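Local coordinates for extracellular ligand-binding receptor (Verminephrobacter eiseniae, PDB 4M88), which probably binds an amino acid or a similar small solute outside the cell membrane and delivers it to an ABC transporter, at residues E130-H135 / P226-S231; L144-Q149 / G201-G206; A189-I194 / R219-T224. One frame throughout, in Å; residues are numbered along the deposited sequence.

Overall arrangement
All three contacts lie in the same lobe of this periplasmic-binding-protein fold and show how neighbouring parallel strands of a mixed sheet are paired and covered by helices on both faces. Interaction 2 joins the strands 143-149 and 201-205. Strand 227-229 of interaction 1 is the next in the sheet, bonded through Phe228 N to Val202 O at 2.8 Å, and helix 125-138 covers the face bearing Leu203. Interaction 3 lies on the other face, where Ile194 and Val223 reach Val202. The centres of interactions 1 and 2 are about 9 Å apart, those of 2 and 3 about 11 Å, and those of 1 and 3 about 18 Å. Glycerol, probably from the crystallisation liquor, is bound about 4 Å from the side chain of Leu230 and about 3 Å from that of Ile205.

Interaction 1 (E130-H135 / P226-S231); sequences EEIVSH and PLFVLS
Ile132 puts both of its branches against Phe228, and the two side chains lie alongside, running opposite ways. Its CG2 and CD1 straddle the root of the aromatic side chain, each 4.0 Å from Phe228 CB. This grip follows from the first torsion of Ile132 (chi1 -81°), which sets CG2 anti to the backbone N and leaves CG1 beside that N, from where CD1 reaches on to Leu230. There the two side chains meet at about a right angle, and Ile132 CD1 lies only 3.4 Å from Leu230 CD2, closer than two methyls normally pack. One helical turn further on, His135 brings its CD2 edge to Phe228 CE1 at 3.8 Å. That carbon lies in the imidazole plane, while the two ring planes stand at 85° in an oblique pairing. The helical segment 130-135 runs roughly antiparallel to strand 227-229, the axes of these short segments approaching to 9.8 Å. Replacing Ile132 by an alanine would probably open a gap between Phe228 CB and Leu230 CD2 and leave Leu203, which it also touches, less covered. With no hydrogen bond across the contact, cohesion here rests on shape and on the burial of hydrocarbon, the usual chemistry by which a helix is seated on a sheet.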
loop_
_atom_site.group_PDB
_atom_site.type_symbol
_atom_site.label_atom_id
_atom_site.label_comp_id
_atom_site.label_asym_id
_atom_site.label_seq_id
_atom_site.Cartn_x
_atom_site.Cartn_y
_atom_site.Cartn_z
ATOM N N GLU A 130 7.631 12.583 2.985
ATOM C CA GLU A 130 8.845 13.255 3.449
ATOM C C GLU A 130 10.023 12.903 2.545
ATOM O O GLU A 130 10.829 13.768 2.190
ATOM C CB GLU A 130 9.145 12.915 4.908
ATOM C CG GLU A 130 8.188 13.603 5.894
ATOM C CD GLU A 130 8.277 13.050 7.315
ATOM O OE1 GLU A 130 8.805 11.929 7.504
ATOM O OE2 GLU A 130 7.810 13.745 8.245
ATOM N N GLU A 131 10.107 11.632 2.169
ATOM C CA GLU A 131 11.129 11.159 1.239
ATOM C C GLU A 131 11.011 11.815 -0.143
ATOM O O GLU A 131 12.019 12.187 -0.744
ATOM C CB GLU A 131 11.029 9.639 1.099
ATOM C CG GLU A 131 12.065 9.032 0.183
ATOM C CD GLU A 131 13.401 8.822 0.867
ATOM O OE1 GLU A 131 13.530 9.194 2.056
ATOM O OE2 GLU A 131 14.318 8.278 0.212
ATOM N N ILE A 132 9.786 11.945 -0.647
ATOM C CA ILE A 132 9.567 12.598 -1.945
ATOM C C ILE A 132 10.037 14.042 -1.898
ATOM O O ILE A 132 10.706 14.523 -2.821
ATOM C CB ILE A 132 8.097 12.601 -2.342
ATOM C CG1 ILE A 132 7.710 11.265 -2.926
ATOM C CG2 ILE A 132 7.827 13.659 -3.416
ATOM C CD1 ILE A 132 6.255 11.185 -3.277
ATOM N N VAL A 133 9.705 14.741 -0.817
ATOM C CA VAL A 133 10.077 16.145 -0.739
ATOM C C VAL A 133 11.596 16.314 -0.613
ATOM O O VAL A 133 12.174 17.238 -1.195
ATOM C CB VAL A 133 9.302 16.888 0.369
ATOM C CG1 VAL A 133 9.717 18.348 0.403
ATOM C CG2 VAL A 133 7.814 16.791 0.087
ATOM N N SER A 134 12.243 15.406 0.112
ATOM C CA SER A 134 13.707 15.383 0.172
ATOM C C SER A 134 14.310 15.146 -1.223
ATOM O O SER A 134 15.276 15.807 -1.635
ATOM C CB SER A 134 14.165 14.281 1.130
ATOM O OG SER A 134 15.562 14.063 1.028
ATOM N N HIS A 135 13.731 14.195 -1.946
ATOM C CA HIS A 135 14.209 13.831 -3.276
ATOM C C HIS A 135 14.051 15.013 -4.224
ATOM O O HIS A 135 14.950 15.314 -5.009
ATOM C CB HIS A 135 13.427 12.615 -3.772
ATOM C CG HIS A 135 13.754 12.193 -5.172
ATOM N ND1 HIS A 135 14.851 11.423 -5.481
ATOM C CD2 HIS A 135 13.099 12.411 -6.338
ATOM C CE1 HIS A 135 14.872 11.198 -6.786
ATOM N NE2 HIS A 135 13.823 11.784 -7.327
ATOM N N PRO A 226 8.960 16.033 -14.021
ATOM C CA PRO A 226 8.890 14.803 -13.219
ATOM C C PRO A 226 7.614 14.759 -12.395
ATOM O O PRO A 226 7.207 15.780 -11.828
ATOM C CB PRO A 226 10.101 14.934 -12.284
ATOM C CG PRO A 226 11.082 15.712 -13.092
ATOM C CD PRO A 226 10.256 16.723 -13.840
ATOM N N LEU A 227 6.989 13.584 -12.341
ATOM C CA LEU A 227 5.800 13.375 -11.534
ATOM C C LEU A 227 6.195 12.363 -10.472
ATOM O O LEU A 227 7.018 11.471 -10.729
ATOM C CB LEU A 227 4.667 12.816 -12.397
ATOM C CG LEU A 227 4.362 13.556 -13.698
ATOM C CD1 LEU A 227 3.215 12.839 -14.437
ATOM C CD2 LEU A 227 3.998 15.016 -13.442
ATOM N N PHE A 228 5.661 12.514 -9.269
ATOM C CA PHE A 228 6.001 11.601 -8.186
ATOM C C PHE A 228 4.721 11.012 -7.625
ATOM O O PHE A 228 3.721 11.717 -7.458
ATOM C CB PHE A 228 6.748 12.320 -7.063
ATOM C CG PHE A 228 7.881 13.181 -7.543
ATOM C CD1 PHE A 228 9.055 12.609 -7.998
ATOM C CD2 PHE A 228 7.769 14.563 -7.525
ATOM C CE1 PHE A 228 10.105 13.408 -8.442
ATOM C CE2 PHE A 228 8.811 15.368 -7.966
ATOM C CZ PHE A 228 9.976 14.785 -8.424
ATOM N N VAL A 229 4.744 9.717 -7.347
ATOM C CA VAL A 229 3.568 9.061 -6.798
ATOM C C VAL A 229 3.983 8.155 -5.661
ATOM O O VAL A 229 5.144 7.753 -5.572
ATOM C CB VAL A 229 2.821 8.222 -7.862
ATOM C CG1 VAL A 229 2.415 9.090 -9.038
ATOM C CG2 VAL A 229 3.681 7.057 -8.325
ATOM N N LEU A 230 3.032 7.837 -4.785
ATOM C CA LEU A 230 3.300 6.962 -3.653
ATOM C C LEU A 230 3.084 5.504 -4.041
ATOM O O LEU A 230 2.819 5.199 -5.207
ATOM C CB LEU A 230 2.404 7.342 -2.471
ATOM C CG LEU A 230 2.478 8.809 -2.043
ATOM C CD1 LEU A 230 1.590 9.061 -0.820
ATOM C CD2 LEU A 230 3.908 9.192 -1.743
ATOM N N SER A 231 3.188 4.612 -3.057
ATOM C CA SER A 231 3.169 3.169 -3.298
ATOM C C SER A 231 1.804 2.605 -3.696
ATOM O O SER A 231 1.314 1.682 -3.043
ATOM C CB SER A 231 3.646 2.429 -2.050
ATOM O OG SER A 231 5.024 2.625 -1.834
#

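Interaction 2 (L144-Q149 / G201-G206); sequences LATLYQ and GVLVIG
Leu144 and Leu203 meet through their methyl groups, Leu144 CD2 lying 3.8 Å from Leu203 CD1, the two side chains crossing at a slant. Further along the same face, Thr146 turns its methyl CG2 toward Ile205 CD1 at 4.0 Å; with chi1 at -57° that methyl is anti to the backbone N, while OG1 lies beside the N and faces Leu203 CB. This hydroxyl is buried without a polar partner in the model. Tyr148 contributes CB, set against Ile205 CB, and its ring leads away. Helix 152-166 covers this face through Met158 and Val161. The opposite face carries Ala145, Leu147, Val202 and Val204, looser across the pair; of these, Leu147, Val202 and Val204 pack on helices 184-195 and 208-220. Gly201 suits its place, since a side chain there would probably crowd Leu144 CD2.

Between the faces runs the polar backbone. Ala145 N bonds Gly201 O, and Leu203 N returns a bond to Ala145 O at 2.9 Å. Leu147 N reaches Leu203 O at 2.7 Å, Ile205 N reaches Leu147 O at 2.8 Å, and Gln149 N closes the series on Ile205 O at 3.1 Å. Parallel pairing of central strands with helices on both faces is characteristic of the three-layer alpha/beta/alpha sandwich that forms each lobe of periplasmic binding proteins of the leucine-binding family.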
loop_
_atom_site.group_PDB
_atom_site.type_symbol
_atom_site.label_atom_id
_atom_site.label_comp_id
_atom_site.label_asym_id
_atom_site.label_seq_id
_atom_site.Cartn_x
_atom_site.Cartn_y
_atom_site.Cartn_z
ATOM N N LEU A 144 7.061 23.047 -6.043
ATOM C CA LEU A 144 6.367 21.769 -6.193
ATOM C C LEU A 144 4.868 21.986 -6.260
ATOM O O LEU A 144 4.333 22.822 -5.536
ATOM C CB LEU A 144 6.651 20.880 -4.987
ATOM C CG LEU A 144 7.856 19.948 -5.019
ATOM C CD1 LEU A 144 7.990 19.209 -3.683
ATOM C CD2 LEU A 144 7.711 18.955 -6.167
ATOM N N ALA A 145 4.189 21.240 -7.125
ATOM C CA ALA A 145 2.732 21.225 -7.128
ATOM C C ALA A 145 2.270 19.847 -6.667
ATOM O O ALA A 145 2.966 18.856 -6.878
ATOM C CB ALA A 145 2.196 21.511 -8.518
ATOM N N THR A 146 1.103 19.780 -6.038
ATOM C CA THR A 146 0.507 18.491 -5.676
ATOM C C THR A 146 -0.892 18.424 -6.270
ATOM O O THR A 146 -1.669 19.366 -6.122
ATOM C CB THR A 146 0.384 18.309 -4.159
ATOM O OG1 THR A 146 1.672 18.446 -3.548
ATOM C CG2 THR A 146 -0.207 16.928 -3.822
ATOM N N LEU A 147 -1.193 17.328 -6.960
ATOM C CA LEU A 147 -2.549 17.058 -7.444
ATOM C C LEU A 147 -3.145 16.004 -6.530
ATOM O O LEU A 147 -2.576 14.922 -6.409
ATOM C CB LEU A 147 -2.499 16.524 -8.869
ATOM C CG LEU A 147 -3.823 16.035 -9.473
ATOM C CD1 LEU A 147 -4.819 17.192 -9.562
ATOM C CD2 LEU A 147 -3.601 15.430 -10.857
ATOM N N TYR A 148 -4.263 16.293 -5.858
ATOM C CA TYR A 148 -4.800 15.291 -4.927
ATOM C C TYR A 148 -6.312 15.141 -5.035
ATOM O O TYR A 148 -7.014 16.089 -5.360
ATOM C CB TYR A 148 -4.372 15.585 -3.478
ATOM C CG TYR A 148 -5.028 16.799 -2.866
ATOM C CD1 TYR A 148 -6.080 16.656 -1.969
ATOM C CD2 TYR A 148 -4.597 18.079 -3.182
ATOM C CE1 TYR A 148 -6.692 17.749 -1.406
ATOM C CE2 TYR A 148 -5.206 19.191 -2.618
ATOM C CZ TYR A 148 -6.250 19.006 -1.723
ATOM O OH TYR A 148 -6.876 20.084 -1.144
ATOM N N GLN A 149 -6.810 13.937 -4.788
ATOM C CA GLN A 149 -8.250 13.724 -4.912
ATOM C C GLN A 149 -8.947 14.243 -3.666
ATOM O O GLN A 149 -8.434 14.099 -2.553
ATOM C CB GLN A 149 -8.599 12.253 -5.129
ATOM C CG GLN A 149 -10.100 12.035 -5.410
ATOM C CD GLN A 149 -10.475 10.581 -5.605
ATOM O OE1 GLN A 149 -9.685 9.784 -6.102
ATOM N NE2 GLN A 149 -11.691 10.229 -5.208
ATOM N N GLY A 201 8.111 20.038 -10.432
ATOM C CA GLY A 201 7.733 18.650 -10.232
ATOM C C GLY A 201 6.321 18.614 -9.693
ATOM O O GLY A 201 5.842 19.619 -9.146
ATOM N N VAL A 202 5.641 17.480 -9.863
ATOM C CA VAL A 202 4.256 17.353 -9.417
ATOM C C VAL A 202 4.039 16.036 -8.689
ATOM O O VAL A 202 4.338 14.968 -9.236
ATOM C CB VAL A 202 3.255 17.399 -10.598
ATOM C CG1 VAL A 202 1.819 17.431 -10.065
ATOM C CG2 VAL A 202 3.505 18.608 -11.499
ATOM N N LEU A 203 3.522 16.120 -7.462
ATOM C CA LEU A 203 3.117 14.944 -6.697
ATOM C C LEU A 203 1.661 14.635 -6.982
ATOM O O LEU A 203 0.823 15.533 -6.953
ATOM C CB LEU A 203 3.245 15.204 -5.197
ATOM C CG LEU A 203 4.542 15.085 -4.421
ATOM C CD1 LEU A 203 5.481 16.225 -4.763
ATOM C CD2 LEU A 203 4.212 15.079 -2.923
ATOM N N VAL A 204 1.340 13.367 -7.229
ATOM C CA VAL A 204 -0.060 12.969 -7.392
ATOM C C VAL A 204 -0.470 12.059 -6.243
ATOM O O VAL A 204 0.170 11.036 -6.006
ATOM C CB VAL A 204 -0.283 12.286 -8.745
ATOM C CG1 VAL A 204 -1.766 12.052 -8.985
ATOM C CG2 VAL A 204 0.301 13.155 -9.866
ATOM N N ILE A 205 -1.521 12.442 -5.517
ATOM C CA ILE A 205 -1.947 11.727 -4.308
ATOM C C ILE A 205 -3.399 11.301 -4.411
ATOM O O ILE A 205 -4.275 12.129 -4.648
ATOM C CB ILE A 205 -1.783 12.620 -3.054
ATOM C CG1 ILE A 205 -0.299 12.914 -2.807
ATOM C CG2 ILE A 205 -2.405 11.972 -1.824
ATOM C CD1 ILE A 205 -0.019 13.676 -1.507
ATOM N N GLY A 206 -3.666 10.012 -4.235
ATOM C CA GLY A 206 -5.033 9.535 -4.303
ATOM C C GLY A 206 -5.076 8.034 -4.461
ATOM O O GLY A 206 -4.028 7.380 -4.480
#

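Interaction 3 (A189-I194 / R219-T224); sequences AAARQI and RKADVT
A Schellman motif ends helix 208-220 where it meets helix 184-195: Val223 N bonds Leu218 O and Asp222 N bonds Arg219 O, Asp222, with positive phi (64°), is the C-prime residue, and the turn brings Ala221 and Val223 against the neighbouring helix. Ala221 CB sits 3.8 Å from Ala191 CB, methyl against methyl, and equally close to Ala191 O. Such small side chains let the backbones come near, with the CA atoms of Arg192 and Ala221 only 5.9 Å apart. Beyond this pair, Val223 CG2 makes a looser apolar approach to Ile194 CG2 at 4.5 Å.

The turn is also held from within. Arg219 NH1 donates to Val223 O over 2.9 Å with an angle of 157° at the hydrogen; the acceptor lies close to the guanidinium plane, whereas the donor is tilted 22° from the carbonyl plane. The same nitrogen bonds Gln225 O, and Arg219 NE bonds Gly246 O, so one guanidinium ties the helix end to the chain leading into strand 227-229 and to helix 235-247. No hydrogen bond crosses between 189-194 and 219-224. Leu218 touches Ala191, Ile194 and Val223 alike, and beneath them Val202 of strand 201-205 receives both Ile194 and Val223, while Ala190 and Ile194 also rest on Leu147 and Val178 of strands 143-149 and 174-180.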
loop_
_atom_site.group_PDB
_atom_site.type_symbol
_atom_site.label_atom_id
_atom_site.label_comp_id
_atom_site.label_asym_id
_atom_site.label_seq_id
_atom_site.Cartn_x
_atom_site.Cartn_y
_atom_site.Cartn_z
ATOM N N ALA A 189 -9.319 19.784 -15.941
ATOM C CA ALA A 189 -9.302 21.153 -15.449
ATOM C C ALA A 189 -8.192 21.336 -14.414
ATOM O O ALA A 189 -7.491 22.352 -14.409
ATOM C CB ALA A 189 -10.661 21.518 -14.859
ATOM N N ALA A 190 -8.034 20.351 -13.533
ATOM C CA ALA A 190 -6.989 20.413 -12.524
ATOM C C ALA A 190 -5.615 20.419 -13.179
ATOM O O ALA A 190 -4.704 21.110 -12.713
ATOM C CB ALA A 190 -7.112 19.237 -11.539
ATOM N N ALA A 191 -5.466 19.638 -14.248
ATOM C CA ALA A 191 -4.187 19.536 -14.939
ATOM C C ALA A 191 -3.836 20.841 -15.639
ATOM O O ALA A 191 -2.672 21.245 -15.659
ATOM C CB ALA A 191 -4.198 18.368 -15.929
ATOM N N ARG A 192 -4.842 21.492 -16.217
ATOM C CA ARG A 192 -4.651 22.809 -16.833
ATOM C C ARG A 192 -4.188 23.835 -15.805
ATOM O O ARG A 192 -3.332 24.673 -16.107
ATOM C CB ARG A 192 -5.926 23.298 -17.526
ATOM C CG ARG A 192 -6.010 22.928 -18.999
ATOM C CD ARG A 192 -7.116 23.702 -19.725
ATOM N NE ARG A 192 -7.487 24.942 -19.042
ATOM C CZ ARG A 192 -8.234 25.905 -19.584
ATOM N NH1 ARG A 192 -8.681 25.787 -20.828
ATOM N NH2 ARG A 192 -8.528 26.995 -18.883
ATOM N N GLN A 193 -4.754 23.783 -14.599
ATOM C CA GLN A 193 -4.315 24.678 -13.523
ATOM C C GLN A 193 -2.860 24.410 -13.161
ATOM O O GLN A 193 -2.065 25.340 -13.033
ATOM C CB GLN A 193 -5.200 24.525 -12.280
ATOM C CG GLN A 193 -4.633 25.188 -11.007
ATOM C CD GLN A 193 -4.939 26.684 -10.895
ATOM O OE1 GLN A 193 -5.522 27.283 -11.798
ATOM N NE2 GLN A 193 -4.541 27.290 -9.777
ATOM N N ILE A 194 -2.511 23.136 -13.007
ATOM C CA ILE A 194 -1.138 22.773 -12.652
ATOM C C ILE A 194 -0.161 23.200 -13.741
ATOM O O ILE A 194 0.932 23.690 -13.457
ATOM C CB ILE A 194 -1.024 21.277 -12.332
ATOM C CG1 ILE A 194 -1.737 21.003 -11.006
ATOM C CG2 ILE A 194 0.452 20.825 -12.268
ATOM C CD1 ILE A 194 -1.908 19.557 -10.676
ATOM N N ARG A 219 0.070 14.656 -18.387
ATOM C CA ARG A 219 0.813 14.510 -19.640
ATOM C C ARG A 219 0.055 15.150 -20.806
ATOM O O ARG A 219 0.647 15.833 -21.646
ATOM C CB ARG A 219 1.112 13.035 -19.955
ATOM C CG ARG A 219 2.093 12.355 -19.022
ATOM C CD ARG A 219 3.282 13.222 -18.680
ATOM N NE ARG A 219 4.348 12.437 -18.061
ATOM C CZ ARG A 219 5.322 12.946 -17.304
ATOM N NH1 ARG A 219 5.376 14.254 -17.049
ATOM N NH2 ARG A 219 6.253 12.143 -16.802
ATOM N N LYS A 220 -1.259 14.949 -20.843
ATOM C CA LYS A 220 -2.089 15.557 -21.885
ATOM C C LYS A 220 -2.129 17.086 -21.797
ATOM O O LYS A 220 -2.343 17.763 -22.801
ATOM C CB LYS A 220 -3.510 15.003 -21.836
ATOM C CG LYS A 220 -3.653 13.695 -22.574
ATOM C CD LYS A 220 -5.108 13.277 -22.686
ATOM C CE LYS A 220 -5.302 12.291 -23.826
ATOM N NZ LYS A 220 -6.615 11.589 -23.710
ATOM N N ALA A 221 -1.918 17.624 -20.598
ATOM C CA ALA A 221 -1.857 19.074 -20.420
ATOM C C ALA A 221 -0.440 19.600 -20.644
ATOM O O ALA A 221 -0.150 20.751 -20.331
ATOM C CB ALA A 221 -2.368 19.477 -19.047
ATOM N N ASP A 222 0.420 18.749 -21.203
ATOM C CA ASP A 222 1.814 19.081 -21.519
ATOM C C ASP A 222 2.631 19.387 -20.268
ATOM O O ASP A 222 3.551 20.212 -20.300
ATOM C CB ASP A 222 1.906 20.241 -22.524
ATOM C CG ASP A 222 1.304 19.895 -23.888
ATOM O OD1 ASP A 222 1.358 18.712 -24.287
ATOM O OD2 ASP A 222 0.788 20.815 -24.563
ATOM N N VAL A 223 2.290 18.736 -19.163
ATOM C CA VAL A 223 3.147 18.794 -17.988
ATOM C C VAL A 223 4.187 17.701 -18.189
ATOM O O VAL A 223 3.907 16.520 -17.974
ATOM C CB VAL A 223 2.359 18.584 -16.688
ATOM C CG1 VAL A 223 3.302 18.569 -15.485
ATOM C CG2 VAL A 223 1.346 19.693 -16.526
ATOM N N THR A 224 5.371 18.102 -18.650
ATOM C CA THR A 224 6.441 17.166 -18.971
ATOM C C THR A 224 7.413 16.995 -17.801
ATOM O O THR A 224 8.348 16.193 -17.873
ATOM C CB THR A 224 7.221 17.654 -20.190
ATOM O OG1 THR A 224 7.692 18.981 -19.938
ATOM C CG2 THR A 224 6.314 17.690 -21.410
#